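Local coordinates for protein nicotinate phosphoribosyltransferase (Saccharomyces cerevisiae, PDB 1VLP) that catalyses the ATP-dependent transfer of a phosphoribosyl group from phosphoribosyl diphosphate to nicotinate, the first step of NAD synthesis from nicotinic acid, at residues A[50-53]-A[54-57]; A[66-69]-A[70-73]. One frame throughout, in Å; residues are numbered along the deposited sequence.

Contact 1 of 2, residues A[50-53]-A[54-57]; sequences NRSS and QLTF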
loop_
_atom_site.group_PDB
_atom_site.type_symbol
_atom_site.label_atom_id
_atom_site.label_comp_id
_atom_site.label_asym_id
_atom_site.label_seq_id
_atom_site.Cartn_x
_atom_site.Cartn_y
_atom_site.Cartn_z
ATOM N N ASN A 50 12.638 10.135 -2.839
ATOM C CA ASN A 50 12.421 10.900 -1.624
ATOM C C ASN A 50 11.811 12.242 -1.992
ATOM O O ASN A 50 12.507 13.137 -2.490
ATOM C CB ASN A 50 13.733 11.100 -0.863
ATOM C CG ASN A 50 13.538 11.881 0.448
ATOM O OD1 ASN A 50 12.414 12.231 0.803
ATOM N ND2 ASN A 50 14.664 12.210 1.151
ATOM N N ARG A 51 10.499 12.351 -1.835
ATOM C CA ARG A 51 9.796 13.616 -2.165
ATOM C C ARG A 51 10.108 14.724 -1.139
ATOM O O ARG A 51 10.032 15.913 -1.478
ATOM C CB ARG A 51 8.290 13.395 -2.244
ATOM C CG ARG A 51 7.920 12.371 -3.330
ATOM C CD ARG A 51 6.514 11.837 -3.165
ATOM N NE ARG A 51 6.141 11.113 -4.374
ATOM C CZ ARG A 51 4.991 10.487 -4.549
ATOM N NH1 ARG A 51 4.097 10.471 -3.571
ATOM N NH2 ARG A 51 4.766 9.842 -5.697
ATOM N N SER A 52 10.485 14.326 0.066
ATOM C CA SER A 52 10.954 15.256 1.088
ATOM C C SER A 52 12.480 15.483 0.947
ATOM O O SER A 52 13.247 15.086 1.786
ATOM C CB SER A 52 10.789 14.645 2.492
ATOM O OG SER A 52 9.529 14.100 2.816
ATOM N N SER A 53 12.917 16.116 -0.130
ATOM C CA SER A 53 14.355 16.091 -0.493
ATOM C C SER A 53 15.245 16.949 0.395
ATOM O O SER A 53 16.476 16.873 0.333
ATOM C CB SER A 53 14.578 16.454 -1.964
ATOM O OG SER A 53 14.008 17.698 -2.268
ATOM N N GLN A 54 14.644 17.773 1.231
ATOM C CA GLN A 54 15.451 18.450 2.246
ATOM C C GLN A 54 15.784 17.553 3.447
ATOM O O GLN A 54 16.573 17.952 4.309
ATOM C CB GLN A 54 14.766 19.706 2.736
ATOM C CG GLN A 54 14.712 20.864 1.704
ATOM C CD GLN A 54 16.096 21.367 1.268
ATOM O OE1 GLN A 54 16.891 21.856 2.082
ATOM N NE2 GLN A 54 16.379 21.257 -0.021
ATOM N N LEU A 55 15.159 16.385 3.533
ATOM C CA LEU A 55 15.462 15.421 4.571
ATOM C C LEU A 55 16.527 14.464 4.025
ATOM O O LEU A 55 16.340 13.839 2.986
ATOM C CB LEU A 55 14.232 14.641 4.976
ATOM C CG LEU A 55 13.039 15.440 5.572
ATOM C CD1 LEU A 55 11.999 14.534 6.220
ATOM C CD2 LEU A 55 13.490 16.548 6.535
ATOM N N THR A 56 17.637 14.344 4.743
ATOM C CA THR A 56 18.822 13.680 4.244
ATOM C C THR A 56 19.336 12.616 5.211
ATOM O O THR A 56 18.936 12.576 6.360
ATOM C CB THR A 56 19.968 14.689 3.997
ATOM O OG1 THR A 56 20.508 15.217 5.235
ATOM C CG2 THR A 56 19.489 15.805 3.107
ATOM N N PHE A 57 20.258 11.807 4.707
ATOM C CA PHE A 57 20.811 10.695 5.464
ATOM C C PHE A 57 22.273 10.885 5.848
ATOM O O PHE A 57 23.009 11.668 5.244
ATOM C CB PHE A 57 20.643 9.405 4.642
ATOM C CG PHE A 57 19.209 8.933 4.599
ATOM C CD1 PHE A 57 18.304 9.476 3.686
ATOM C CD2 PHE A 57 18.746 8.017 5.548
ATOM C CE1 PHE A 57 16.957 9.065 3.710
ATOM C CE2 PHE A 57 17.461 7.617 5.556
ATOM C CZ PHE A 57 16.540 8.146 4.610
#

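Contact 2 of 2, residues A[66-69]-A[70-73]; sequences KEQF and SYLG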
loop_
_atom_site.group_PDB
_atom_site.type_symbol
_atom_site.label_atom_id
_atom_site.label_comp_id
_atom_site.label_asym_id
_atom_site.label_seq_id
_atom_site.Cartn_x
_atom_site.Cartn_y
_atom_site.Cartn_z
ATOM N N LYS A 66 22.252 -0.918 4.693
ATOM C CA LYS A 66 22.928 -1.920 3.879
ATOM C C LYS A 66 22.811 -3.307 4.569
ATOM O O LYS A 66 22.471 -4.315 3.930
ATOM C CB LYS A 66 24.405 -1.516 3.689
ATOM C CG LYS A 66 25.213 -2.468 2.958
ATOM C CD LYS A 66 26.575 -1.878 2.558
ATOM C CE LYS A 66 27.516 -2.990 2.065
ATOM N NZ LYS A 66 26.921 -3.778 0.968
ATOM N N GLU A 67 23.061 -3.317 5.878
ATOM C CA GLU A 67 22.915 -4.536 6.667
ATOM C C GLU A 67 21.488 -5.103 6.657
ATOM O O GLU A 67 21.269 -6.281 6.375
ATOM C CB GLU A 67 23.456 -4.304 8.076
ATOM C CG GLU A 67 23.492 -5.535 8.935
ATOM C CD GLU A 67 24.386 -5.303 10.137
ATOM O OE1 GLU A 67 23.948 -4.598 11.063
ATOM O OE2 GLU A 67 25.536 -5.793 10.152
ATOM N N GLN A 68 20.513 -4.257 6.959
ATOM C CA GLN A 68 19.110 -4.623 7.030
ATOM C C GLN A 68 18.566 -5.153 5.685
ATOM O O GLN A 68 17.824 -6.129 5.635
ATOM C CB GLN A 68 18.281 -3.457 7.592
ATOM C CG GLN A 68 18.565 -3.136 9.041
ATOM C CD GLN A 68 18.079 -4.168 10.024
ATOM O OE1 GLN A 68 17.043 -4.769 9.826
ATOM N NE2 GLN A 68 18.814 -4.349 11.099
ATOM N N PHE A 69 18.980 -4.518 4.589
ATOM C CA PHE A 69 18.577 -4.987 3.288
ATOM C C PHE A 69 19.117 -6.388 3.063
ATOM O O PHE A 69 18.413 -7.234 2.503
ATOM C CB PHE A 69 19.064 -4.078 2.162
ATOM C CG PHE A 69 18.438 -2.691 2.120
ATOM C CD1 PHE A 69 17.363 -2.302 2.931
ATOM C CD2 PHE A 69 18.964 -1.742 1.251
ATOM C CE1 PHE A 69 16.800 -1.028 2.828
ATOM C CE2 PHE A 69 18.426 -0.466 1.167
ATOM C CZ PHE A 69 17.357 -0.104 1.969
ATOM N N SER A 70 20.370 -6.637 3.455
ATOM C CA SER A 70 20.938 -7.965 3.226
ATOM C C SER A 70 20.150 -9.053 3.968
ATOM O O SER A 70 20.003 -10.175 3.496
ATOM C CB SER A 70 22.418 -8.003 3.593
ATOM O OG SER A 70 22.631 -7.997 5.005
ATOM N N TYR A 71 19.666 -8.721 5.178
ATOM C CA TYR A 71 18.917 -9.664 5.990
ATOM C C TYR A 71 17.625 -10.132 5.332
ATOM O O TYR A 71 17.106 -11.207 5.616
ATOM C CB TYR A 71 18.551 -9.021 7.320
ATOM C CG TYR A 71 19.691 -8.690 8.256
ATOM C CD1 TYR A 71 20.974 -9.319 8.167
ATOM C CD2 TYR A 71 19.478 -7.798 9.283
ATOM C CE1 TYR A 71 21.992 -9.034 9.090
ATOM C CE2 TYR A 71 20.495 -7.498 10.192
ATOM C CZ TYR A 71 21.728 -8.115 10.114
ATOM O OH TYR A 71 22.708 -7.782 11.016
ATOM N N LEU A 72 17.092 -9.333 4.441
ATOM C CA LEU A 72 15.899 -9.776 3.685
ATOM C C LEU A 72 16.158 -11.071 2.945
ATOM O O LEU A 72 15.250 -11.873 2.727
ATOM C CB LEU A 72 15.473 -8.700 2.684
ATOM C CG LEU A 72 15.088 -7.369 3.320
ATOM C CD1 LEU A 72 14.728 -6.359 2.230
ATOM C CD2 LEU A 72 13.935 -7.471 4.368
ATOM N N GLY A 73 17.399 -11.266 2.518
ATOM C CA GLY A 73 17.773 -12.510 1.879
ATOM C C GLY A 73 17.756 -13.768 2.765
ATOM O O GLY A 73 17.873 -14.886 2.260
#

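Contact 1 of 2, residues A[50-53]-A[54-57]
Asn50 and Leu55 meet across a tight reversal of the chain, the amide of the one reaching the backbone carbonyl of the other. CG of Asn50 stands anti to the backbone N (chi1 -179°), which carries the amide over the turn, and ND2 comes to 3.0 Å from Leu55 O; the N-H points well off the line to the oxygen, and the bond is weak. Within the span of this bond, Ser52 to Leu55 form a type I beta turn. Leu55 N lies 2.9 Å from Ser52 O in a fairly straight bond (159°). Ser52 is also the centre of an inverse gamma turn, with a weak bond from Ser53 N to Arg51 O, so two turns follow in succession. The Leu55 side chain folds back alongside Ser52, CG and CD1 each 3.9 Å from Ser52 CB. In the conformer described, Ser52 OG bonds Asn387 N, while the bent chain of Gln54 sends OE1 to Lys123 NZ. Leu55 also rests on Leu386 and on Tyr155 of helix 144-159. Within the loop itself, one backbone bond closes the turn and one weak amide bond spans it, while the methyl-bearing branch of Leu55 packs against the serine CB. The polar end of Gln54, and probably that of Ser52, is left to hold the turn to neighbouring parts of the chain.

Contact 2 of 2, residues A[66-69]-A[70-73]
Residues 66-73 run through the last turns of a helix, where the i to i+4 bonds Ser70 N to Lys66 O and Tyr71 N to Glu67 O, each 3.2 Å, give way at Leu72 N to an i to i+3 bond with Phe69 O (3.1 Å) and a weak one with Gln68 O. Glu67 O is gripped twice: Tyr71 N approaches in the carbonyl plane, and Ser70 OG, set between its own backbone N and carbonyl carbon (chi1 74°), donates at 2.6 Å. The same oxygen lies 3.4 Å above one face of the Tyr71 ring, offset toward the rim. Glu67, its CG anti to the backbone N (chi1 -174°) and its chain extended, runs out to the phenol end, where CG comes 3.3 Å from Tyr71 CZ and the carboxylate is turned only 10° from the ring plane. These two polar ends do not bond each other; both turn to the N-terminal segment, Tyr71 OH to Ser14 O, Glu67 OE1 to Ser14 OG, and OE2 to His11 of the expression tag. The Gln68 amide stands nearly perpendicular to the ring, Gln68 NE2 at its edge, 3.7 Å from Tyr71 CE2, and is held by Glu15 O and Val17 N. An alanine in place of Tyr71 would probably leave Ser14 O without its phenol donor and open a gap beside Glu67 CG and the Gln68 amide. Phe69 and Leu72 pack on Leu147 of helix 144-159, and Phe69 also meets Phe115 of strand 113-120.

Overall arrangement
Going from the N terminus, strand 43-50 of the antiparallel sheet ends in contact 1, which turns the chain within the loop leading to helix 59-71; contact 2 follows on the last turns of that helix. The contacts are in series, neither nested nor crossed, with centres about 22 Å apart and nearest atoms about 9 Å apart. Both belong to the N-terminal NAPRTase domain, and both meet helix 144-159: the loop through Tyr155 and Ile151, the helix end through Leu147 and Leu150. Contact 1 also joins the loop to residues 386-389, leading into strand 388-395, whereas contact 2 ties the N-terminal segment 13-18 to the helix.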